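Local coordinates for protein beta-xylanase (Caldicellulosiruptor kristjanssonii, PDB 7NWN) that probably binds plant cell-wall carbohydrate through this family 9 carbohydrate-binding module, part of a multimodular thermostable xylanase that hydrolyses xylan, at residues 21-26 and 61-66; 96-101 and 111-116; 104-109 and 191-196; 162-167 and 198-203. All blocks are in the same frame, centred on the assembly; numbering follows the deposited sequence. Where two conformers were deposited one is given.

Contact 1: residues 21-26 and 61-66; sequences KRIYVS and FKLMWD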
# COMPACT_ATOMS: atom_id res chain seq x y z
N LYS A 21 -2.54 -13.57 -7.11
CA LYS A 21 -3.91 -13.90 -6.56
C LYS A 21 -4.68 -12.61 -6.23
O LYS A 21 -4.46 -11.57 -6.87
CB LYS A 21 -3.78 -14.93 -5.43
CG LYS A 21 -5.08 -15.60 -5.02
CD LYS A 21 -5.19 -15.69 -3.52
CE LYS A 21 -6.60 -15.98 -3.04
NZ LYS A 21 -6.58 -16.63 -1.71
N ARG A 22 -5.63 -12.70 -5.28
CA ARG A 22 -6.70 -11.70 -5.21
C ARG A 22 -7.09 -11.36 -3.76
O ARG A 22 -7.35 -12.23 -2.96
CB ARG A 22 -7.89 -12.14 -6.05
CG ARG A 22 -9.08 -11.19 -6.00
CD ARG A 22 -10.29 -11.72 -6.75
NE ARG A 22 -10.17 -11.44 -8.18
CZ ARG A 22 -11.03 -11.84 -9.11
NH1 ARG A 22 -12.12 -12.51 -8.76
NH2 ARG A 22 -10.85 -11.53 -10.38
N ILE A 23 -7.12 -10.06 -3.45
CA ILE A 23 -7.60 -9.58 -2.14
C ILE A 23 -8.95 -8.87 -2.35
O ILE A 23 -9.08 -8.03 -3.26
CB ILE A 23 -6.54 -8.64 -1.51
CG1 ILE A 23 -5.25 -9.39 -1.18
CG2 ILE A 23 -7.09 -7.89 -0.29
CD1 ILE A 23 -4.05 -8.50 -0.95
N TYR A 24 -9.95 -9.25 -1.54
CA TYR A 24 -11.27 -8.62 -1.53
C TYR A 24 -11.17 -7.47 -0.52
O TYR A 24 -10.69 -7.67 0.57
CB TYR A 24 -12.36 -9.67 -1.17
CG TYR A 24 -12.53 -10.69 -2.27
CD1 TYR A 24 -13.36 -10.43 -3.36
CD2 TYR A 24 -11.77 -11.87 -2.28
CE1 TYR A 24 -13.48 -11.34 -4.41
CE2 TYR A 24 -11.89 -12.79 -3.32
CZ TYR A 24 -12.75 -12.52 -4.38
OH TYR A 24 -12.86 -13.39 -5.41
N VAL A 25 -11.48 -6.25 -0.96
CA VAL A 25 -11.36 -5.05 -0.15
C VAL A 25 -12.75 -4.54 0.23
O VAL A 25 -13.58 -4.20 -0.63
CB VAL A 25 -10.63 -3.98 -0.97
CG1 VAL A 25 -10.35 -2.70 -0.15
CG2 VAL A 25 -9.38 -4.56 -1.63
N SER A 26 -12.97 -4.44 1.54
CA SER A 26 -14.19 -3.85 2.08
C SER A 26 -14.22 -2.32 1.99
O SER A 26 -13.18 -1.65 1.95
CB SER A 26 -14.34 -4.27 3.49
OG SER A 26 -14.47 -5.67 3.50
N PHE A 61 -0.45 -5.71 6.01
CA PHE A 61 -1.17 -4.52 5.59
C PHE A 61 -2.64 -4.88 5.43
O PHE A 61 -2.96 -6.05 5.20
CB PHE A 61 -0.56 -3.92 4.31
CG PHE A 61 -0.79 -4.77 3.09
CD1 PHE A 61 0.09 -5.79 2.75
CD2 PHE A 61 -1.90 -4.54 2.28
CE1 PHE A 61 -0.15 -6.59 1.63
CE2 PHE A 61 -2.14 -5.33 1.15
CZ PHE A 61 -1.27 -6.36 0.83
N LYS A 62 -3.48 -3.83 5.54
CA LYS A 62 -4.92 -3.92 5.33
C LYS A 62 -5.28 -2.92 4.25
O LYS A 62 -4.58 -1.92 4.10
CB LYS A 62 -5.64 -3.58 6.63
CG LYS A 62 -5.46 -4.65 7.71
CD LYS A 62 -6.18 -4.34 9.02
CE LYS A 62 -6.13 -5.53 9.97
NZ LYS A 62 -6.95 -5.28 11.15
N LEU A 63 -6.41 -3.18 3.59
CA LEU A 63 -6.87 -2.35 2.50
C LEU A 63 -8.31 -2.00 2.79
O LEU A 63 -9.01 -2.80 3.42
CB LEU A 63 -6.80 -3.14 1.17
CG LEU A 63 -5.41 -3.43 0.62
CD1 LEU A 63 -5.48 -4.12 -0.77
CD2 LEU A 63 -4.58 -2.16 0.53
N MET A 64 -8.74 -0.84 2.28
CA MET A 64 -10.13 -0.42 2.41
C MET A 64 -10.38 0.54 1.25
O MET A 64 -9.42 1.13 0.74
CB MET A 64 -10.32 0.28 3.77
CG MET A 64 -11.77 0.41 4.23
SD MET A 64 -11.91 0.90 5.99
CE MET A 64 -11.19 -0.50 6.80
N TRP A 65 -11.63 0.66 0.78
CA TRP A 65 -11.92 1.63 -0.26
C TRP A 65 -13.17 2.43 0.07
O TRP A 65 -14.06 1.95 0.76
CB TRP A 65 -12.13 0.93 -1.61
CG TRP A 65 -13.41 0.13 -1.71
CD1 TRP A 65 -13.66 -1.11 -1.17
CD2 TRP A 65 -14.60 0.50 -2.43
NE1 TRP A 65 -14.92 -1.54 -1.51
CE2 TRP A 65 -15.51 -0.58 -2.30
CE3 TRP A 65 -14.97 1.64 -3.17
CZ2 TRP A 65 -16.79 -0.53 -2.87
CZ3 TRP A 65 -16.22 1.65 -3.79
CH2 TRP A 65 -17.12 0.61 -3.59
N ASP A 66 -13.21 3.65 -0.46
CA ASP A 66 -14.44 4.42 -0.44
C ASP A 66 -14.67 4.98 -1.84
O ASP A 66 -13.87 4.77 -2.74
CB ASP A 66 -14.47 5.45 0.70
CG ASP A 66 -13.55 6.64 0.56
OD1 ASP A 66 -13.18 7.02 -0.57
OD2 ASP A 66 -13.28 7.27 1.61
O HOH W 1 -10.80 -4.85 3.30
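Strand 22-25 and strand 61-66 approach to 7.0 Å between axes with their N-to-C directions 52° apart, and close to a direct bond at one end, where W65 N donates to S26 O at 3.0 Å and 156°. The same oxygen receives a CA-H...O contact from M64 CA (3.3 Å), so one carbonyl meets two successive residues. A step back, one water spans the pair, accepting from S26 N and donating to L63 O. V25 is the principal apolar wedge: its CG1, anti to the backbone N (chi1 -175°), presses on M64 CA at 3.4 Å, tighter than usual for two carbons, while CG2 lies against L63 CD1 at 4.0 Å. Farther along, where the strands have diverged, only side-chain ends meet, I23 CD1 reaching F61 CZ at 3.9 Å. The edge of the W65 indole lies toward V25 O, and its NE1 is hydrogen-bonded to K203 O. I200 and F164 also pack on L63, from the sheet to which strand 22-25 belongs. Here edge strands of two sheets converge, joined by one backbone bond at the corner and diverging from it, while their apolar side chains point into the core of a beta-sandwich, as in family 9 modules.

Contact 2: residues 96-101 and 111-116; sequences IFLDEN and DDLHYR. With CA (calcium ion), chain S; EDO (1,2-ethanediol), chain I.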
# COMPACT_ATOMS: atom_id res chain seq x y z
N ILE A 96 3.62 1.13 -2.91
CA ILE A 96 2.26 0.76 -3.28
C ILE A 96 2.19 0.97 -4.79
O ILE A 96 2.58 2.01 -5.27
CB ILE A 96 1.21 1.62 -2.52
CG1 ILE A 96 1.30 1.31 -1.01
CG2 ILE A 96 -0.22 1.34 -3.01
CD1 ILE A 96 0.77 2.47 -0.17
N PHE A 97 1.70 -0.05 -5.49
CA PHE A 97 1.53 -0.03 -6.93
C PHE A 97 0.04 -0.22 -7.23
O PHE A 97 -0.59 -1.05 -6.59
CB PHE A 97 2.27 -1.24 -7.51
CG PHE A 97 3.75 -1.40 -7.15
CD1 PHE A 97 4.14 -1.86 -5.90
CD2 PHE A 97 4.73 -1.12 -8.10
CE1 PHE A 97 5.48 -2.07 -5.61
CE2 PHE A 97 6.09 -1.33 -7.82
CZ PHE A 97 6.45 -1.81 -6.57
N LEU A 98 -0.49 0.54 -8.21
CA LEU A 98 -1.88 0.40 -8.60
C LEU A 98 -2.02 0.47 -10.14
O LEU A 98 -1.46 1.37 -10.78
CB LEU A 98 -2.70 1.52 -7.95
CG LEU A 98 -4.22 1.31 -7.94
CD1 LEU A 98 -4.62 0.14 -7.04
CD2 LEU A 98 -4.92 2.61 -7.51
N ASP A 99 -2.76 -0.49 -10.70
CA ASP A 99 -3.18 -0.47 -12.10
C ASP A 99 -4.69 -0.24 -12.05
O ASP A 99 -5.45 -1.20 -11.87
CB ASP A 99 -2.80 -1.79 -12.77
CG ASP A 99 -3.37 -2.09 -14.19
OD1 ASP A 99 -3.92 -1.18 -14.86
OD2 ASP A 99 -3.30 -3.28 -14.56
N GLU A 100 -5.07 1.05 -12.10
CA GLU A 100 -6.41 1.49 -11.74
C GLU A 100 -7.42 1.01 -12.79
O GLU A 100 -8.51 0.59 -12.42
CB GLU A 100 -6.45 3.01 -11.62
CG GLU A 100 -7.70 3.53 -10.93
CD GLU A 100 -7.77 5.04 -10.76
OE1 GLU A 100 -6.81 5.74 -11.10
OE2 GLU A 100 -8.79 5.50 -10.26
N ASN A 101 -7.06 1.05 -14.08
CA ASN A 101 -7.98 0.59 -15.12
C ASN A 101 -7.92 -0.93 -15.29
O ASN A 101 -8.72 -1.46 -16.03
CB ASN A 101 -7.76 1.27 -16.47
CG ASN A 101 -7.86 2.78 -16.42
OD1 ASN A 101 -8.55 3.37 -15.57
ND2 ASN A 101 -7.15 3.45 -17.30
N ASP A 111 -2.39 5.50 -16.46
CA ASP A 111 -3.16 5.31 -15.24
C ASP A 111 -2.40 4.50 -14.17
O ASP A 111 -2.99 4.16 -13.15
CB ASP A 111 -4.44 4.54 -15.59
CG ASP A 111 -4.12 3.08 -15.91
OD1 ASP A 111 -3.25 2.87 -16.82
OD2 ASP A 111 -4.65 2.18 -15.17
N ASP A 112 -1.14 4.07 -14.42
CA ASP A 112 -0.45 3.18 -13.49
C ASP A 112 0.29 4.01 -12.43
O ASP A 112 0.76 5.10 -12.70
CB ASP A 112 0.44 2.16 -14.20
CG ASP A 112 -0.35 1.23 -15.12
OD1 ASP A 112 -1.37 0.69 -14.66
OD2 ASP A 112 0.09 1.02 -16.27
N LEU A 113 0.26 3.53 -11.18
CA LEU A 113 0.80 4.32 -10.07
C LEU A 113 1.84 3.48 -9.34
O LEU A 113 1.65 2.27 -9.12
CB LEU A 113 -0.32 4.73 -9.10
CG LEU A 113 -1.53 5.46 -9.71
CD1 LEU A 113 -2.57 5.76 -8.63
CD2 LEU A 113 -1.15 6.75 -10.45
N HIS A 114 2.91 4.17 -8.91
CA HIS A 114 3.90 3.55 -8.05
C HIS A 114 4.43 4.61 -7.07
O HIS A 114 5.14 5.54 -7.46
CB HIS A 114 5.01 2.89 -8.90
CG HIS A 114 6.08 2.23 -8.11
ND1 HIS A 114 7.33 1.95 -8.64
CD2 HIS A 114 6.11 1.80 -6.83
CE1 HIS A 114 8.07 1.38 -7.74
NE2 HIS A 114 7.36 1.28 -6.62
N TYR A 115 4.02 4.45 -5.81
CA TYR A 115 4.31 5.42 -4.75
C TYR A 115 5.15 4.72 -3.69
O TYR A 115 5.12 3.49 -3.60
CB TYR A 115 2.99 5.87 -4.10
CG TYR A 115 2.11 6.70 -5.00
CD1 TYR A 115 2.58 7.83 -5.65
CD2 TYR A 115 0.77 6.38 -5.16
CE1 TYR A 115 1.74 8.59 -6.47
CE2 TYR A 115 -0.09 7.17 -5.93
CZ TYR A 115 0.40 8.26 -6.63
OH TYR A 115 -0.44 9.02 -7.38
N ARG A 116 5.86 5.52 -2.90
CA ARG A 116 6.75 5.01 -1.84
C ARG A 116 6.68 6.02 -0.69
O ARG A 116 6.55 7.21 -0.94
CB ARG A 116 8.22 4.96 -2.35
CG ARG A 116 9.26 4.38 -1.38
CD ARG A 116 10.71 4.43 -1.94
NE ARG A 116 10.83 3.57 -3.14
CZ ARG A 116 10.76 4.00 -4.41
NH1 ARG A 116 10.65 5.29 -4.69
NH2 ARG A 116 10.78 3.11 -5.39
CA CA S . -3.26 0.53 -16.01
C1 EDO I . 2.25 7.27 -15.65
O1 EDO I . 2.39 5.92 -15.08
C2 EDO I . 2.39 8.57 -14.87
O2 EDO I . 3.72 8.98 -14.47
O HOH W 2 -4.73 6.42 -12.37
O HOH W 3 -1.58 -1.14 -16.84
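D99, D111 and D112 converge on a calcium ion at the end of an antiparallel strand pair of the beta-sandwich. D111 is bidentate, with OD1 at 2.5 Å and OD2 at 2.3 Å from the calcium, whereas D99 and D112 each give one oxygen, their OD1 atoms. D103 and a water also bind the ion; that water donates to D112 OD2 as well, tying the second carboxylate oxygen to the site. Shared binding of the cation probably offsets the repulsion between D99 OD1 and D112 OD1, 3.2 Å apart with their carboxylate planes turned 79° from each other. In the second shell, N101 N donates to D111 OD2 at 2.9 Å from the anti side, and the N101 amide stacks nearly parallel on that carboxylate. D99 OD2 takes the backbone N of R104, and D112 OD2 that of Q109, so the intervening loop is fastened to the carboxylates that bind the ion. Behind the site, backbone bonds join I96 with Y115 and L98 with L113 in both directions, placing D99 opposite D112 as a non-hydrogen-bonded pair. F97 and H114 form the other such pair on the same face of the sheet. Their rings make an offset stack, centroids 3.9 Å apart and planes at 15°; H114 NE2 is held by E95 OE1, and F97 CE2 lies over the centre of the imidazole.

Contact 3: residues 104-109 and 191-196; sequences RAISYQ and WQNPSL. With EDO (1,2-ethanediol), chain I.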
# COMPACT_ATOMS: atom_id res chain seq x y z
N ARG A 104 -3.43 -4.32 -17.15
CA ARG A 104 -2.45 -5.40 -17.08
C ARG A 104 -1.46 -5.32 -18.24
O ARG A 104 -1.01 -6.35 -18.73
CB ARG A 104 -3.16 -6.77 -17.15
CG ARG A 104 -3.81 -7.25 -15.87
CD ARG A 104 -5.01 -8.15 -16.18
NE ARG A 104 -5.99 -7.45 -17.01
CZ ARG A 104 -7.11 -7.99 -17.49
NH1 ARG A 104 -7.41 -9.25 -17.23
NH2 ARG A 104 -7.93 -7.26 -18.22
N ALA A 105 -1.13 -4.12 -18.70
CA ALA A 105 -0.06 -3.93 -19.67
C ALA A 105 1.28 -4.47 -19.11
O ALA A 105 1.42 -4.80 -17.92
CB ALA A 105 0.01 -2.46 -20.01
N ILE A 106 2.28 -4.60 -19.99
CA ILE A 106 3.56 -5.17 -19.61
C ILE A 106 4.54 -4.02 -19.34
O ILE A 106 5.66 -4.25 -18.93
CB ILE A 106 4.08 -6.17 -20.65
CG1 ILE A 106 4.22 -5.55 -22.05
CG2 ILE A 106 3.25 -7.45 -20.65
CD1 ILE A 106 5.36 -6.14 -22.85
N SER A 107 4.09 -2.79 -19.59
CA SER A 107 4.86 -1.61 -19.28
C SER A 107 3.88 -0.53 -18.80
O SER A 107 2.67 -0.70 -18.92
CB SER A 107 5.70 -1.21 -20.48
OG SER A 107 4.95 -0.43 -21.41
N TYR A 108 4.38 0.56 -18.19
CA TYR A 108 3.53 1.43 -17.39
C TYR A 108 2.67 2.30 -18.30
O TYR A 108 3.20 3.01 -19.15
CB TYR A 108 4.36 2.28 -16.39
CG TYR A 108 4.51 1.67 -15.02
CD1 TYR A 108 5.12 0.43 -14.86
CD2 TYR A 108 4.05 2.30 -13.86
CE1 TYR A 108 5.22 -0.19 -13.60
CE2 TYR A 108 4.16 1.71 -12.59
CZ TYR A 108 4.79 0.48 -12.46
OH TYR A 108 4.90 -0.15 -11.24
N GLN A 109 1.35 2.31 -18.08
CA GLN A 109 0.48 3.22 -18.83
C GLN A 109 0.24 4.49 -18.01
O GLN A 109 0.76 4.65 -16.90
CB GLN A 109 -0.84 2.50 -19.13
CG GLN A 109 -0.69 1.06 -19.59
CD GLN A 109 -0.02 1.02 -20.94
OE1 GLN A 109 0.96 0.31 -21.13
NE2 GLN A 109 -0.53 1.80 -21.88
N TRP A 191 8.15 -2.79 -10.62
CA TRP A 191 8.43 -1.39 -10.92
C TRP A 191 8.38 -1.06 -12.41
O TRP A 191 8.38 0.13 -12.77
CB TRP A 191 9.76 -0.95 -10.30
CG TRP A 191 10.96 -1.56 -10.95
CD1 TRP A 191 11.48 -2.81 -10.74
CD2 TRP A 191 11.81 -0.93 -11.94
NE1 TRP A 191 12.57 -3.00 -11.54
CE2 TRP A 191 12.83 -1.85 -12.26
CE3 TRP A 191 11.81 0.33 -12.56
CZ2 TRP A 191 13.84 -1.55 -13.18
CZ3 TRP A 191 12.81 0.63 -13.47
CH2 TRP A 191 13.80 -0.31 -13.79
N GLN A 192 8.36 -2.10 -13.26
CA GLN A 192 8.51 -1.95 -14.72
C GLN A 192 7.31 -2.52 -15.45
O GLN A 192 7.04 -2.10 -16.56
CB GLN A 192 9.71 -2.75 -15.26
CG GLN A 192 11.03 -2.06 -15.07
CD GLN A 192 12.16 -2.69 -15.84
OE1 GLN A 192 12.65 -2.09 -16.77
NE2 GLN A 192 12.54 -3.91 -15.50
N ASN A 193 6.61 -3.46 -14.82
CA ASN A 193 5.66 -4.33 -15.48
C ASN A 193 4.35 -4.46 -14.66
O ASN A 193 4.23 -5.29 -13.77
CB ASN A 193 6.32 -5.68 -15.74
CG ASN A 193 5.47 -6.63 -16.56
OD1 ASN A 193 4.32 -6.36 -16.87
ND2 ASN A 193 6.01 -7.80 -16.85
N PRO A 194 3.28 -3.70 -15.00
CA PRO A 194 2.02 -3.80 -14.26
C PRO A 194 1.32 -5.16 -14.27
O PRO A 194 0.58 -5.48 -13.34
CB PRO A 194 1.18 -2.69 -14.88
CG PRO A 194 2.22 -1.70 -15.37
CD PRO A 194 3.30 -2.60 -15.96
N SER A 195 1.64 -5.99 -15.28
CA SER A 195 1.01 -7.30 -15.43
C SER A 195 1.48 -8.23 -14.33
O SER A 195 0.90 -9.29 -14.13
CB SER A 195 1.28 -7.89 -16.82
OG SER A 195 2.59 -8.45 -16.94
N LEU A 196 2.52 -7.84 -13.60
CA LEU A 196 3.00 -8.66 -12.50
C LEU A 196 2.22 -8.38 -11.20
O LEU A 196 2.43 -9.09 -10.20
CB LEU A 196 4.49 -8.37 -12.29
CG LEU A 196 5.44 -8.81 -13.40
CD1 LEU A 196 6.89 -8.47 -13.06
CD2 LEU A 196 5.30 -10.30 -13.68
C1 EDO I . 2.25 7.27 -15.65
O1 EDO I . 2.39 5.92 -15.08
C2 EDO I . 2.39 8.57 -14.87
O2 EDO I . 3.72 8.98 -14.47
O HOH W 4 7.30 0.53 -17.56
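With chi1 at -174°, N193 carries its CG anti to the backbone N, and a chi2 of -6° brings OD1 to I106 CA at 3.1 Å as well as to its own chain two residues on. The result is an Asx turn: S195 N donates to N193 OD1 at 3.1 Å, from above the carbonyl plane. S195 OG, set by its first torsion between the backbone N and carbonyl carbon, donates to the same oxygen at 2.7 Å from the same face. This double grip fixes the amide at the start of the 3-10 segment 194-196, which L196 N reinforces by bonding to N193 O. Without this amide, as with an alanine here, S195 N and OG would lose their shared acceptor and the hydroxyl would probably be free to turn. Two surface loops of the beta-sandwich meet here, one between strands 93-99 and 112-118, the other leading into strand 198-202. A water joins them, accepting from Y108 N and donating to Q192 O, and S107 CA directs a nearly straight CA-H...O contact at Q192 O (172° at the hydrogen). Y108 OH is hydrogen-bonded to A190 O, anchoring the far end of the ring. Over one face of that ring lies P194 in a CH-pi contact, with P194 CG 4.0 Å from the centroid of the Y108 ring.

Contact 4: residues 162-167 and 198-203; sequences MGFEFQ and GEIKLK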
# COMPACT_ATOMS: atom_id res chain seq x y z
N MET A 162 -8.89 -3.89 -9.62
CA MET A 162 -7.67 -3.17 -9.97
C MET A 162 -6.46 -4.09 -9.80
O MET A 162 -6.52 -5.09 -9.07
CB MET A 162 -7.50 -1.90 -9.13
CG MET A 162 -8.60 -0.89 -9.42
SD MET A 162 -8.59 0.61 -8.39
CE MET A 162 -9.06 -0.07 -6.81
N GLY A 163 -5.38 -3.79 -10.53
CA GLY A 163 -4.12 -4.43 -10.21
C GLY A 163 -3.48 -3.69 -9.01
O GLY A 163 -3.58 -2.46 -8.91
N PHE A 164 -2.82 -4.45 -8.15
CA PHE A 164 -2.23 -3.88 -6.95
C PHE A 164 -0.96 -4.67 -6.63
O PHE A 164 -0.99 -5.90 -6.70
CB PHE A 164 -3.26 -3.98 -5.82
CG PHE A 164 -2.78 -3.57 -4.46
CD1 PHE A 164 -2.75 -2.23 -4.11
CD2 PHE A 164 -2.32 -4.52 -3.56
CE1 PHE A 164 -2.26 -1.86 -2.87
CE2 PHE A 164 -1.80 -4.13 -2.33
CZ PHE A 164 -1.81 -2.81 -1.99
N GLU A 165 0.06 -3.99 -6.10
CA GLU A 165 1.19 -4.64 -5.44
C GLU A 165 1.56 -3.83 -4.18
O GLU A 165 1.30 -2.63 -4.13
CB GLU A 165 2.36 -4.81 -6.44
CG GLU A 165 3.69 -5.36 -5.86
CD GLU A 165 3.67 -6.74 -5.22
OE1 GLU A 165 2.68 -7.11 -4.51
OE2 GLU A 165 4.67 -7.49 -5.40
N PHE A 166 2.16 -4.52 -3.21
CA PHE A 166 2.71 -3.99 -1.97
C PHE A 166 4.14 -4.53 -1.81
O PHE A 166 4.38 -5.73 -1.96
CB PHE A 166 1.82 -4.41 -0.79
CG PHE A 166 2.30 -3.89 0.54
CD1 PHE A 166 2.09 -2.57 0.92
CD2 PHE A 166 3.03 -4.73 1.38
CE1 PHE A 166 2.59 -2.10 2.13
CE2 PHE A 166 3.53 -4.25 2.59
CZ PHE A 166 3.31 -2.94 2.95
N GLN A 167 5.07 -3.64 -1.47
CA GLN A 167 6.46 -4.00 -1.21
C GLN A 167 7.00 -3.25 0.03
O GLN A 167 6.71 -2.08 0.24
CB GLN A 167 7.32 -3.57 -2.41
CG GLN A 167 8.75 -4.13 -2.33
CD GLN A 167 9.46 -3.82 -3.63
OE1 GLN A 167 9.07 -4.26 -4.72
NE2 GLN A 167 10.50 -3.02 -3.52
N GLY A 198 -0.76 -8.22 -8.41
CA GLY A 198 -1.93 -9.02 -8.07
C GLY A 198 -3.21 -8.23 -8.35
O GLY A 198 -3.18 -7.19 -9.04
N GLU A 199 -4.31 -8.73 -7.77
CA GLU A 199 -5.63 -8.13 -7.96
C GLU A 199 -6.26 -7.78 -6.62
O GLU A 199 -6.18 -8.55 -5.65
CB GLU A 199 -6.58 -9.17 -8.57
CG GLU A 199 -6.17 -9.53 -9.97
CD GLU A 199 -7.10 -10.49 -10.70
OE1 GLU A 199 -8.12 -10.96 -10.10
OE2 GLU A 199 -6.80 -10.75 -11.87
N ILE A 200 -6.96 -6.64 -6.62
CA ILE A 200 -7.90 -6.34 -5.57
C ILE A 200 -9.27 -6.21 -6.22
O ILE A 200 -9.41 -5.60 -7.28
CB ILE A 200 -7.48 -5.05 -4.81
CG1 ILE A 200 -7.38 -3.82 -5.74
CG2 ILE A 200 -6.18 -5.32 -4.06
CD1 ILE A 200 -7.07 -2.48 -5.04
N LYS A 201 -10.28 -6.73 -5.52
CA LYS A 201 -11.65 -6.55 -5.96
C LYS A 201 -12.43 -5.87 -4.83
O LYS A 201 -12.37 -6.35 -3.68
CB LYS A 201 -12.25 -7.91 -6.35
CG LYS A 201 -13.71 -7.87 -6.82
CD LYS A 201 -14.10 -9.15 -7.54
CE LYS A 201 -15.43 -9.09 -8.26
NZ LYS A 201 -16.08 -10.40 -8.03
N LEU A 202 -13.06 -4.75 -5.16
CA LEU A 202 -13.80 -3.89 -4.24
C LEU A 202 -15.19 -4.48 -4.03
O LEU A 202 -15.87 -4.81 -5.02
CB LEU A 202 -13.92 -2.50 -4.85
CG LEU A 202 -12.59 -1.89 -5.29
CD1 LEU A 202 -12.73 -0.41 -5.58
CD2 LEU A 202 -11.52 -2.17 -4.26
N LYS A 203 -15.57 -4.66 -2.75
CA LYS A 203 -16.92 -5.09 -2.37
C LYS A 203 -17.44 -4.28 -1.16
O LYS A 203 -16.71 -3.48 -0.54
CB LYS A 203 -16.82 -6.57 -2.02
CG LYS A 203 -16.05 -6.88 -0.73
CD LYS A 203 -16.17 -8.34 -0.34
CE LYS A 203 -15.67 -8.71 1.04
NZ LYS A 203 -16.21 -7.78 2.06
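M162 O accepts I200 N at 2.9 Å, and a CA-H...O contact from E199 CA reaches the same carbonyl. The return bond, M162 N to I200 O, makes these two a hydrogen-bonded antiparallel pair. At the F164-G198 pair F164 N still bonds G198 O, though from above its carbonyl plane, and the return bond from G198 N to F164 O is weak. The weak bond is consistent with the strong twist, 120° between the strand directions. Between the two rungs G163 faces E199, with G163 CA 3.1 Å from G198 O, and E199 OE1 forms a salt bridge with R22. On the inner face I200 divides its branches: CG2 lies against F164 CB at 3.7 Å, while CG1, placed between backbone N and carbonyl carbon (chi1 58°), carries CD1 to M162 CE at 3.6 Å. Trimming I200 to an alanine takes away both branches and would probably open a gap between F164 and M162. A bend at chi3 turns M162 CE to L202 CD1 as well, at 3.9 Å. Strand 162-167 also pairs with strand 93-99, placing this strongly twisted antiparallel ladder in the middle of one sheet of the beta-sandwich, its apolar face turned to the core.

Contacts 1, 2 and 4 are buried, whereas contact 3 is a surface meeting of loops, its centre about 17 Å from that of the chain. Contacts 2 and 4 are ladders within one sheet, joined because strands 93-99 and 161-171 are neighbours: D99 N bonds G163 O at 2.8 Å. Contact 1 instead packs one sheet on the other, and touches contact 4 through the stacked rings of F61 and F166. Chemistry follows place: aliphatic and aromatic groups fill the layer between sheets, calcium and carboxylates gather at a strand end, and the adjoining loops rely on water, an Asx turn and a proline over a tyrosine face.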